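Local coordinates for putative uncharacterized protein (PDB 4JVS) that probably acts as the GTPase-activating domain of a Legionella LepB-like effector secreted by the Dot/Icm system, accelerating GTP hydrolysis by a host small GTPase, at residues A[32-41]-A[63-71]; A[92-100]-A[140-151]. All blocks are in the same frame, centred on the assembly; numbering follows the deposited sequence.

How the interactions relate
Both interactions lie in the N-terminal subdomain of the GAP domain, on opposite sides of the chain's centre. Their centres are about 28 Å apart and they do not touch. They share no helix or loop. Interaction 1 joins two helices, 34-45 and 60-80; it has no hydrogen bond across it and is mostly apolar side-chain packing. Interaction 2 sets the loop 92-100 against helix 142-151, and there two hydrogen bonds accompany a larger set of aromatic contacts. Both are partly buried. Phe34 is buried in interaction 1, as are Phe95 and Tyr141 in interaction 2, where His151 is exposed. Helix 142-151 also touches another protein chain; no other chain of the assembly touches interaction 1.

Interaction 1 (A[32-41]-A[63-71]); sequences QPFPELIRTW and LAKCFNDYL
Phe34 enters helix 63-71 as a knob, held in a hole made by Leu63, Cys66, Phe67 and Tyr70. Its CG is anti to the backbone N (chi1 -166°), which turns the ring toward Leu63 and Phe67, while CB lies against Cys66 SG and Tyr70 CB. Phe67 CB lies over one face of the ring, 3.6 Å from Phe34 CD1. The Phe67 ring then turns its edge to the Phe34 face, with centroids 5.3 Å apart and planes at 66°. Leu63 meets the rim of the Phe34 ring instead, its CD2 near the ring plane. Ile38 CD1, from the same helix as Phe34, covers the opposite face. This single knob-into-hole contact joins two helix segments whose axes run at 122° and come within 9.9 Å. It belongs to the helical N-terminal subdomain of the GAP domain. Cys66 SG lies against the N-terminal end of helix 34-41, 3.5 Å from Phe34 N, and also touches Leu37 CD2. Pro35 CG rests over one face of the Tyr70 ring, 3.8 Å from its centroid, in a CH-pi contact. The Tyr70 hydroxyl is hydrogen-bonded to Lys206. Leu63 CD1 reaches the edge of the Trp41 ring at CZ3, and Trp41 NE1 bonds to Gln27 O.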
loop_
_atom_site.group_PDB
_atom_site.type_symbol
_atom_site.label_atom_id
_atom_site.label_comp_id
_atom_site.label_asym_id
_atom_site.label_seq_id
_atom_site.Cartn_x
_atom_site.Cartn_y
_atom_site.Cartn_z
ATOM N N GLN A 32 -10.475 3.908 24.914
ATOM C CA GLN A 32 -10.705 2.528 24.540
ATOM C C GLN A 32 -9.974 2.108 23.288
ATOM O O GLN A 32 -9.831 2.863 22.359
ATOM C CB GLN A 32 -12.197 2.248 24.414
ATOM C CG GLN A 32 -13.027 2.926 25.491
ATOM C CD GLN A 32 -13.461 2.025 26.627
ATOM O OE1 GLN A 32 -12.804 1.049 26.964
ATOM N NE2 GLN A 32 -14.571 2.370 27.234
ATOM N N PRO A 33 -9.545 0.864 23.294
ATOM C CA PRO A 33 -8.756 0.252 22.252
ATOM C C PRO A 33 -9.547 -0.000 21.014
ATOM O O PRO A 33 -10.730 -0.016 21.067
ATOM C CB PRO A 33 -8.404 -1.082 22.861
ATOM C CG PRO A 33 -8.415 -0.849 24.292
ATOM C CD PRO A 33 -9.556 0.054 24.503
ATOM N N PHE A 34 -8.869 -0.189 19.900
ATOM C CA PHE A 34 -9.527 -0.452 18.623
ATOM C C PHE A 34 -10.575 -1.594 18.651
ATOM O O PHE A 34 -11.674 -1.415 18.136
ATOM C CB PHE A 34 -8.466 -0.669 17.530
ATOM C CG PHE A 34 -9.007 -0.613 16.127
ATOM C CD1 PHE A 34 -9.155 0.601 15.468
ATOM C CD2 PHE A 34 -9.355 -1.775 15.465
ATOM C CE1 PHE A 34 -9.646 0.650 14.175
ATOM C CE2 PHE A 34 -9.849 -1.733 14.178
ATOM C CZ PHE A 34 -9.992 -0.515 13.528
ATOM N N PRO A 35 -10.272 -2.721 19.245
ATOM C CA PRO A 35 -11.230 -3.798 19.260
ATOM C C PRO A 35 -12.511 -3.472 19.985
ATOM O O PRO A 35 -13.560 -3.839 19.537
ATOM C CB PRO A 35 -10.490 -4.866 20.017
ATOM C CG PRO A 35 -9.107 -4.607 19.719
ATOM C CD PRO A 35 -9.009 -3.155 19.827
ATOM N N GLU A 36 -12.432 -2.818 21.117
ATOM C CA GLU A 36 -13.617 -2.392 21.823
ATOM C C GLU A 36 -14.401 -1.361 21.075
ATOM O O GLU A 36 -15.596 -1.320 21.133
ATOM C CB GLU A 36 -13.261 -1.899 23.197
ATOM C CG GLU A 36 -13.028 -3.045 24.134
ATOM C CD GLU A 36 -14.076 -4.105 24.003
ATOM O OE1 GLU A 36 -13.707 -5.270 23.847
ATOM O OE2 GLU A 36 -15.265 -3.759 24.066
ATOM N N LEU A 37 -13.699 -0.487 20.409
ATOM C CA LEU A 37 -14.333 0.495 19.616
ATOM C C LEU A 37 -15.135 -0.155 18.517
ATOM O O LEU A 37 -16.260 0.166 18.311
ATOM C CB LEU A 37 -13.235 1.333 19.019
ATOM C CG LEU A 37 -13.511 2.575 18.226
ATOM C CD1 LEU A 37 -14.414 3.467 19.018
ATOM C CD2 LEU A 37 -12.214 3.269 17.968
ATOM N N ILE A 38 -14.576 -1.115 17.833
ATOM C CA ILE A 38 -15.288 -1.785 16.787
ATOM C C ILE A 38 -16.468 -2.574 17.278
ATOM O O ILE A 38 -17.520 -2.533 16.715
ATOM C CB ILE A 38 -14.344 -2.716 16.076
ATOM C CG1 ILE A 38 -13.258 -1.916 15.387
ATOM C CG2 ILE A 38 -15.080 -3.568 15.080
ATOM C CD1 ILE A 38 -13.699 -0.597 14.853
ATOM N N ARG A 39 -16.281 -3.292 18.362
ATOM C CA ARG A 39 -17.349 -4.032 19.024
ATOM C C ARG A 39 -18.523 -3.096 19.285
ATOM O O ARG A 39 -19.666 -3.407 18.949
ATOM C CB ARG A 39 -16.852 -4.611 20.347
ATOM C CG ARG A 39 -17.769 -5.666 20.974
ATOM C CD ARG A 39 -17.700 -5.620 22.509
ATOM N NE ARG A 39 -18.675 -4.677 23.071
ATOM C CZ ARG A 39 -18.383 -3.596 23.796
ATOM N NH1 ARG A 39 -17.125 -3.278 24.092
ATOM N NH2 ARG A 39 -19.368 -2.828 24.237
ATOM N N THR A 40 -18.216 -1.939 19.870
ATOM C CA THR A 40 -19.202 -0.890 20.115
ATOM C C THR A 40 -19.939 -0.477 18.851
ATOM O O THR A 40 -21.170 -0.486 18.811
ATOM C CB THR A 40 -18.559 0.364 20.725
ATOM O OG1 THR A 40 -18.079 0.072 22.043
ATOM C CG2 THR A 40 -19.573 1.483 20.810
ATOM N N TRP A 41 -19.190 -0.116 17.817
ATOM C CA TRP A 41 -19.809 0.364 16.581
ATOM C C TRP A 41 -20.645 -0.699 15.874
ATOM O O TRP A 41 -21.751 -0.414 15.405
ATOM C CB TRP A 41 -18.759 0.959 15.640
ATOM C CG TRP A 41 -18.153 2.213 16.179
ATOM C CD1 TRP A 41 -18.571 2.928 17.267
ATOM C CD2 TRP A 41 -17.004 2.899 15.667
ATOM N NE1 TRP A 41 -17.758 4.018 17.460
ATOM C CE2 TRP A 41 -16.788 4.024 16.494
ATOM C CE3 TRP A 41 -16.133 2.667 14.596
ATOM C CZ2 TRP A 41 -15.743 4.916 16.277
ATOM C CZ3 TRP A 41 -15.096 3.555 14.383
ATOM C CH2 TRP A 41 -14.911 4.667 15.221
ATOM N N LEU A 63 -8.332 7.621 14.702
ATOM C CA LEU A 63 -8.750 6.257 14.443
ATOM C C LEU A 63 -7.540 5.466 13.975
ATOM O O LEU A 63 -7.359 4.310 14.360
ATOM C CB LEU A 63 -9.844 6.215 13.384
ATOM C CG LEU A 63 -10.991 5.217 13.599
ATOM C CD1 LEU A 63 -11.709 4.927 12.292
ATOM C CD2 LEU A 63 -10.489 3.952 14.214
ATOM N N ALA A 64 -6.710 6.100 13.149
ATOM C CA ALA A 64 -5.496 5.457 12.664
ATOM C C ALA A 64 -4.473 5.190 13.782
ATOM O O ALA A 64 -3.924 4.090 13.854
ATOM C CB ALA A 64 -4.878 6.256 11.527
ATOM N N LYS A 65 -4.217 6.167 14.652
ATOM C CA LYS A 65 -3.350 5.913 15.812
ATOM C C LYS A 65 -3.886 4.739 16.623
ATOM O O LYS A 65 -3.140 3.859 17.040
ATOM C CB LYS A 65 -3.210 7.145 16.712
ATOM C CG LYS A 65 -2.619 8.371 16.000
ATOM C CD LYS A 65 -3.072 9.703 16.636
ATOM C CE LYS A 65 -2.622 10.926 15.814
ATOM N NZ LYS A 65 -1.130 11.129 15.783
ATOM N N CYS A 66 -5.196 4.728 16.810
ATOM C CA CYS A 66 -5.875 3.717 17.603
ATOM C C CYS A 66 -5.689 2.316 17.011
ATOM O O CYS A 66 -5.393 1.352 17.726
ATOM C CB CYS A 66 -7.359 4.078 17.698
ATOM S SG CYS A 66 -8.349 3.063 18.802
ATOM N N PHE A 67 -5.858 2.202 15.700
ATOM C CA PHE A 67 -5.623 0.928 15.035
ATOM C C PHE A 67 -4.136 0.557 15.055
ATOM O O PHE A 67 -3.768 -0.603 15.272
ATOM C CB PHE A 67 -6.134 0.956 13.597
ATOM C CG PHE A 67 -5.571 -0.136 12.752
ATOM C CD1 PHE A 67 -6.036 -1.428 12.884
ATOM C CD2 PHE A 67 -4.563 0.127 11.835
ATOM C CE1 PHE A 67 -5.518 -2.437 12.119
ATOM C CE2 PHE A 67 -4.046 -0.872 11.066
ATOM C CZ PHE A 67 -4.522 -2.162 11.206
ATOM N N ASN A 68 -3.284 1.550 14.821
ATOM C CA ASN A 68 -1.850 1.327 14.822
ATOM C C ASN A 68 -1.337 0.848 16.174
ATOM O O ASN A 68 -0.451 0.014 16.234
ATOM C CB ASN A 68 -1.115 2.587 14.368
ATOM C CG ASN A 68 -1.391 2.932 12.917
ATOM O OD1 ASN A 68 -1.625 2.051 12.088
ATOM N ND2 ASN A 68 -1.367 4.218 12.602
ATOM N N ASP A 69 -1.893 1.370 17.260
ATOM C CA ASP A 69 -1.508 0.908 18.594
ATOM C C ASP A 69 -1.823 -0.574 18.728
ATOM O O ASP A 69 -1.019 -1.352 19.245
ATOM C CB ASP A 69 -2.263 1.672 19.693
ATOM C CG ASP A 69 -1.847 3.118 19.798
ATOM O OD1 ASP A 69 -0.838 3.498 19.155
ATOM O OD2 ASP A 69 -2.527 3.871 20.538
ATOM N N TYR A 70 -2.994 -0.973 18.258
ATOM C CA TYR A 70 -3.433 -2.355 18.338
ATOM C C TYR A 70 -2.573 -3.273 17.512
ATOM O O TYR A 70 -2.168 -4.299 17.973
ATOM C CB TYR A 70 -4.899 -2.503 17.944
ATOM C CG TYR A 70 -5.386 -3.914 17.908
ATOM C CD1 TYR A 70 -5.423 -4.653 19.027
ATOM C CD2 TYR A 70 -5.813 -4.491 16.753
ATOM C CE1 TYR A 70 -5.840 -5.902 19.005
ATOM C CE2 TYR A 70 -6.231 -5.748 16.732
ATOM C CZ TYR A 70 -6.238 -6.449 17.859
ATOM O OH TYR A 70 -6.653 -7.728 17.890
ATOM N N LEU A 71 -2.312 -2.885 16.276
ATOM C CA LEU A 71 -1.378 -3.584 15.408
ATOM C C LEU A 71 -0.040 -3.763 16.096
ATOM O O LEU A 71 0.549 -4.841 16.051
ATOM C CB LEU A 71 -1.155 -2.780 14.130
ATOM C CG LEU A 71 -1.030 -3.555 12.816
ATOM C CD1 LEU A 71 -0.091 -2.826 11.869
ATOM C CD2 LEU A 71 -0.563 -4.986 13.038
#

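Interaction 2 (A[92-100]-A[140-151]); sequences HNFFTAFKP and PYEAPSTDYCRH
Phe94 and Tyr148 lie nearly parallel, planes 21° apart, but are displaced so that mainly their rims meet. Phe94 CE1 lies over the rim of the Tyr148 face, and the centroids are 4.5 Å apart. Phe95 turns its face to the edge of Tyr141 in an offset edge-to-face pair, planes at 68°. Its CE1 also touches Tyr148 CB at 3.9 Å. Phe94, Phe95, Tyr141 and Tyr148 thus form an aromatic cluster. Phe98 lies along the helix, with the backbone of Asp147 and Tyr148 over one face of its ring. Its CG is anti to the carbonyl carbon (chi1 -61°), which lays the ring against Asp147 CB. The edge of Phe98 points at the face of His151, which is itself bonded through ND1 to Asp147 O.

Aliphatic packing centres on Pro144. Its CG meets Lys99 CD at 3.6 Å, and Pro144 CB is 4.0 Å from Phe95 CB.

Two hydrogen bonds cross the contact. Asn93 ND2 donates to Tyr141 OH at 3.0 Å, almost straight and in the amide plane. ND2 also bonds to Tyr116 O, and Tyr141 OH to Ile113 O. Asn93 OD1 accepts from Phe95 N in an Asx turn, which fixes the amide. Lys99 NZ reaches Pro140 O at 3.0 Å, just before helix 142-151.

The contact lies in the N-terminal subdomain of the GAP domain, the Pro140 side chain about 11 Å from the bound aluminum fluoride. Glu142 forms a salt bridge to a basic side chain of another protein chain. The loop 92-100 leads from helix 60-80 to strand 106-107. Ile121 of helix 118-124 packs on Asn93, Phe95 and Tyr141. Trp157 meets Phe95 edge-to-face and packs against Ser145, so that helix 156-177 meets both the loop and helix 142-151.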
loop_
_atom_site.group_PDB
_atom_site.type_symbol
_atom_site.label_atom_id
_atom_site.label_comp_id
_atom_site.label_asym_id
_atom_site.label_seq_id
_atom_site.Cartn_x
_atom_site.Cartn_y
_atom_site.Cartn_z
ATOM N N HIS A 92 17.936 -14.154 9.040
ATOM C CA HIS A 92 16.964 -13.760 8.018
ATOM C C HIS A 92 15.535 -14.180 8.360
ATOM O O HIS A 92 15.309 -15.220 8.988
ATOM C CB HIS A 92 17.377 -14.245 6.604
ATOM C CG HIS A 92 17.351 -15.736 6.425
ATOM N ND1 HIS A 92 16.268 -16.406 5.891
ATOM C CD2 HIS A 92 18.282 -16.685 6.698
ATOM C CE1 HIS A 92 16.530 -17.702 5.850
ATOM N NE2 HIS A 92 17.745 -17.899 6.333
ATOM N N ASN A 93 14.579 -13.345 7.958
ATOM C CA ASN A 93 13.170 -13.679 8.084
ATOM C C ASN A 93 12.821 -14.784 7.109
ATOM O O ASN A 93 13.638 -15.166 6.270
ATOM C CB ASN A 93 12.277 -12.466 7.827
ATOM C CG ASN A 93 12.612 -11.757 6.532
ATOM O OD1 ASN A 93 12.397 -12.282 5.443
ATOM N ND2 ASN A 93 13.136 -10.547 6.647
ATOM N N PHE A 94 11.598 -15.287 7.200
ATOM C CA PHE A 94 11.240 -16.428 6.387
ATOM C C PHE A 94 10.794 -16.080 4.966
ATOM O O PHE A 94 10.307 -16.954 4.240
ATOM C CB PHE A 94 10.248 -17.346 7.112
ATOM C CG PHE A 94 9.018 -16.654 7.657
ATOM C CD1 PHE A 94 8.215 -15.857 6.845
ATOM C CD2 PHE A 94 8.628 -16.861 8.975
ATOM C CE1 PHE A 94 7.066 -15.244 7.353
ATOM C CE2 PHE A 94 7.478 -16.260 9.491
ATOM C CZ PHE A 94 6.690 -15.453 8.678
ATOM N N PHE A 95 10.971 -14.817 4.569
ATOM C CA PHE A 95 10.574 -14.370 3.223
ATOM C C PHE A 95 11.657 -14.600 2.180
ATOM O O PHE A 95 11.389 -14.530 0.982
ATOM C CB PHE A 95 10.202 -12.889 3.214
ATOM C CG PHE A 95 9.000 -12.557 4.041
ATOM C CD1 PHE A 95 7.729 -12.892 3.608
ATOM C CD2 PHE A 95 9.137 -11.901 5.247
ATOM C CE1 PHE A 95 6.626 -12.582 4.365
ATOM C CE2 PHE A 95 8.036 -11.585 6.002
ATOM C CZ PHE A 95 6.779 -11.925 5.564
ATOM N N THR A 96 12.872 -14.867 2.658
ATOM C CA THR A 96 14.072 -15.016 1.827
ATOM C C THR A 96 13.892 -15.965 0.629
ATOM O O THR A 96 14.380 -15.692 -0.476
ATOM C CB THR A 96 15.296 -15.413 2.707
ATOM O OG1 THR A 96 15.848 -14.231 3.304
ATOM C CG2 THR A 96 16.383 -16.131 1.899
ATOM N N ALA A 97 13.159 -17.054 0.850
ATOM C CA ALA A 97 12.848 -18.019 -0.202
ATOM C C ALA A 97 12.065 -17.420 -1.380
ATOM O O ALA A 97 12.029 -17.996 -2.471
ATOM C CB ALA A 97 12.086 -19.189 0.385
ATOM N N PHE A 98 11.403 -16.312 -1.145
ATOM C CA PHE A 98 10.582 -15.692 -2.142
ATOM C C PHE A 98 11.184 -14.432 -2.694
ATOM O O PHE A 98 10.490 -13.636 -3.232
ATOM C CB PHE A 98 9.261 -15.326 -1.525
ATOM C CG PHE A 98 8.496 -16.477 -1.002
ATOM C CD1 PHE A 98 7.831 -17.297 -1.843
ATOM C CD2 PHE A 98 8.413 -16.720 0.319
ATOM C CE1 PHE A 98 7.147 -18.326 -1.400
ATOM C CE2 PHE A 98 7.713 -17.753 0.749
ATOM C CZ PHE A 98 7.083 -18.558 -0.123
ATOM N N LYS A 99 12.477 -14.246 -2.576
ATOM C CA LYS A 99 13.085 -13.059 -3.120
ATOM C C LYS A 99 14.546 -13.160 -3.452
ATOM O O LYS A 99 15.393 -13.075 -2.594
ATOM C CB LYS A 99 12.931 -11.894 -2.161
ATOM C CG LYS A 99 13.617 -10.623 -2.624
ATOM C CD LYS A 99 12.812 -9.399 -2.335
ATOM C CE LYS A 99 12.729 -8.441 -3.503
ATOM N NZ LYS A 99 11.478 -7.650 -3.659
ATOM N N PRO A 100 14.829 -13.356 -4.718
ATOM C CA PRO A 100 15.938 -12.748 -5.456
ATOM C C PRO A 100 15.293 -12.153 -6.688
ATOM O O PRO A 100 14.092 -12.342 -6.791
ATOM C CB PRO A 100 16.811 -13.932 -5.816
ATOM C CG PRO A 100 16.422 -14.966 -4.851
ATOM C CD PRO A 100 14.974 -14.827 -4.706
ATOM N N PRO A 140 10.043 -3.321 -0.817
ATOM C CA PRO A 140 10.805 -4.546 -1.070
ATOM C C PRO A 140 10.186 -5.811 -0.487
ATOM O O PRO A 140 10.657 -6.902 -0.829
ATOM C CB PRO A 140 12.158 -4.257 -0.409
ATOM C CG PRO A 140 12.252 -2.762 -0.377
ATOM C CD PRO A 140 10.859 -2.326 -0.094
ATOM N N TYR A 141 9.161 -5.681 0.359
ATOM C CA TYR A 141 8.541 -6.865 0.953
ATOM C C TYR A 141 7.108 -7.148 0.502
ATOM O O TYR A 141 6.533 -8.158 0.894
ATOM C CB TYR A 141 8.650 -6.846 2.480
ATOM C CG TYR A 141 9.978 -7.369 2.979
ATOM C CD1 TYR A 141 10.200 -8.735 3.126
ATOM C CD2 TYR A 141 11.016 -6.500 3.286
ATOM C CE1 TYR A 141 11.424 -9.224 3.575
ATOM C CE2 TYR A 141 12.247 -6.973 3.738
ATOM C CZ TYR A 141 12.444 -8.334 3.880
ATOM O OH TYR A 141 13.666 -8.793 4.323
ATOM N N GLU A 142 6.553 -6.280 -0.342
ATOM C CA GLU A 142 5.197 -6.461 -0.874
ATOM C C GLU A 142 5.010 -7.742 -1.683
ATOM O O GLU A 142 3.994 -8.423 -1.552
ATOM C CB GLU A 142 4.793 -5.270 -1.736
ATOM C CG GLU A 142 4.623 -3.971 -0.979
ATOM C CD GLU A 142 3.307 -3.886 -0.206
ATOM O OE1 GLU A 142 2.611 -4.926 -0.082
ATOM O OE2 GLU A 142 2.978 -2.770 0.279
ATOM N N ALA A 143 5.976 -8.057 -2.538
ATOM C CA ALA A 143 5.903 -9.272 -3.349
ATOM C C ALA A 143 6.230 -10.538 -2.554
ATOM O O ALA A 143 5.477 -11.509 -2.626
ATOM C CB ALA A 143 6.775 -9.160 -4.604
ATOM N N PRO A 144 7.346 -10.543 -1.795
ATOM C CA PRO A 144 7.571 -11.735 -0.968
ATOM C C PRO A 144 6.415 -11.984 -0.008
ATOM O O PRO A 144 6.021 -13.134 0.180
ATOM C CB PRO A 144 8.831 -11.377 -0.187
ATOM C CG PRO A 144 9.559 -10.449 -1.088
ATOM C CD PRO A 144 8.491 -9.616 -1.719
ATOM N N SER A 145 5.874 -10.915 0.574
ATOM C CA SER A 145 4.708 -11.025 1.446
ATOM C C SER A 145 3.548 -11.710 0.725
ATOM O O SER A 145 3.000 -12.700 1.203
ATOM C CB SER A 145 4.278 -9.642 1.950
ATOM O OG SER A 145 2.906 -9.603 2.306
ATOM N N THR A 146 3.175 -11.171 -0.426
ATOM C CA THR A 146 2.089 -11.741 -1.204
ATOM C C THR A 146 2.374 -13.205 -1.528
ATOM O O THR A 146 1.493 -14.062 -1.387
ATOM C CB THR A 146 1.855 -10.939 -2.500
ATOM O OG1 THR A 146 1.310 -9.652 -2.175
ATOM C CG2 THR A 146 0.915 -11.673 -3.437
ATOM N N ASP A 147 3.613 -13.487 -1.927
ATOM C CA ASP A 147 4.006 -14.834 -2.317
ATOM C C ASP A 147 3.881 -15.807 -1.160
ATOM O O ASP A 147 3.410 -16.923 -1.337
ATOM C CB ASP A 147 5.431 -14.846 -2.861
ATOM C CG ASP A 147 5.501 -14.414 -4.311
ATOM O OD1 ASP A 147 4.450 -14.474 -4.992
ATOM O OD2 ASP A 147 6.600 -14.020 -4.764
ATOM N N TYR A 148 4.313 -15.371 0.020
ATOM C CA TYR A 148 4.157 -16.147 1.237
ATOM C C TYR A 148 2.681 -16.485 1.492
ATOM O O TYR A 148 2.321 -17.648 1.668
ATOM C CB TYR A 148 4.771 -15.406 2.433
ATOM C CG TYR A 148 4.846 -16.250 3.690
ATOM C CD1 TYR A 148 6.011 -16.913 4.033
ATOM C CD2 TYR A 148 3.735 -16.409 4.519
ATOM C CE1 TYR A 148 6.074 -17.700 5.167
ATOM C CE2 TYR A 148 3.791 -17.197 5.656
ATOM C CZ TYR A 148 4.961 -17.836 5.976
ATOM O OH TYR A 148 5.024 -18.606 7.111
ATOM N N CYS A 149 1.818 -15.477 1.488
ATOM C CA CYS A 149 0.404 -15.701 1.773
ATOM C C CYS A 149 -0.258 -16.667 0.776
ATOM O O CYS A 149 -1.323 -17.229 1.057
ATOM C CB CYS A 149 -0.350 -14.369 1.812
ATOM S SG CYS A 149 0.202 -13.227 3.076
ATOM N N ARG A 150 0.391 -16.890 -0.363
ATOM C CA ARG A 150 -0.156 -17.772 -1.383
ATOM C C ARG A 150 0.228 -19.230 -1.089
ATOM O O ARG A 150 -0.625 -20.123 -1.076
ATOM C CB ARG A 150 0.290 -17.309 -2.772
ATOM C CG ARG A 150 -0.480 -17.920 -3.928
ATOM C CD ARG A 150 0.166 -17.600 -5.272
ATOM N NE ARG A 150 0.044 -16.198 -5.644
ATOM C CZ ARG A 150 1.077 -15.382 -5.809
ATOM N NH1 ARG A 150 2.311 -15.834 -5.638
ATOM N NH2 ARG A 150 0.873 -14.114 -6.152
ATOM N N HIS A 151 1.504 -19.466 -0.809
ATOM C CA HIS A 151 1.939 -20.808 -0.436
ATOM C C HIS A 151 1.414 -21.203 0.930
ATOM O O HIS A 151 1.137 -22.370 1.154
ATOM C CB HIS A 151 3.460 -20.944 -0.459
ATOM C CG HIS A 151 4.054 -20.862 -1.823
ATOM N ND1 HIS A 151 3.891 -19.758 -2.641
ATOM C CD2 HIS A 151 4.829 -21.727 -2.519
ATOM C CE1 HIS A 151 4.535 -19.952 -3.775
ATOM N NE2 HIS A 151 5.113 -21.140 -3.729
#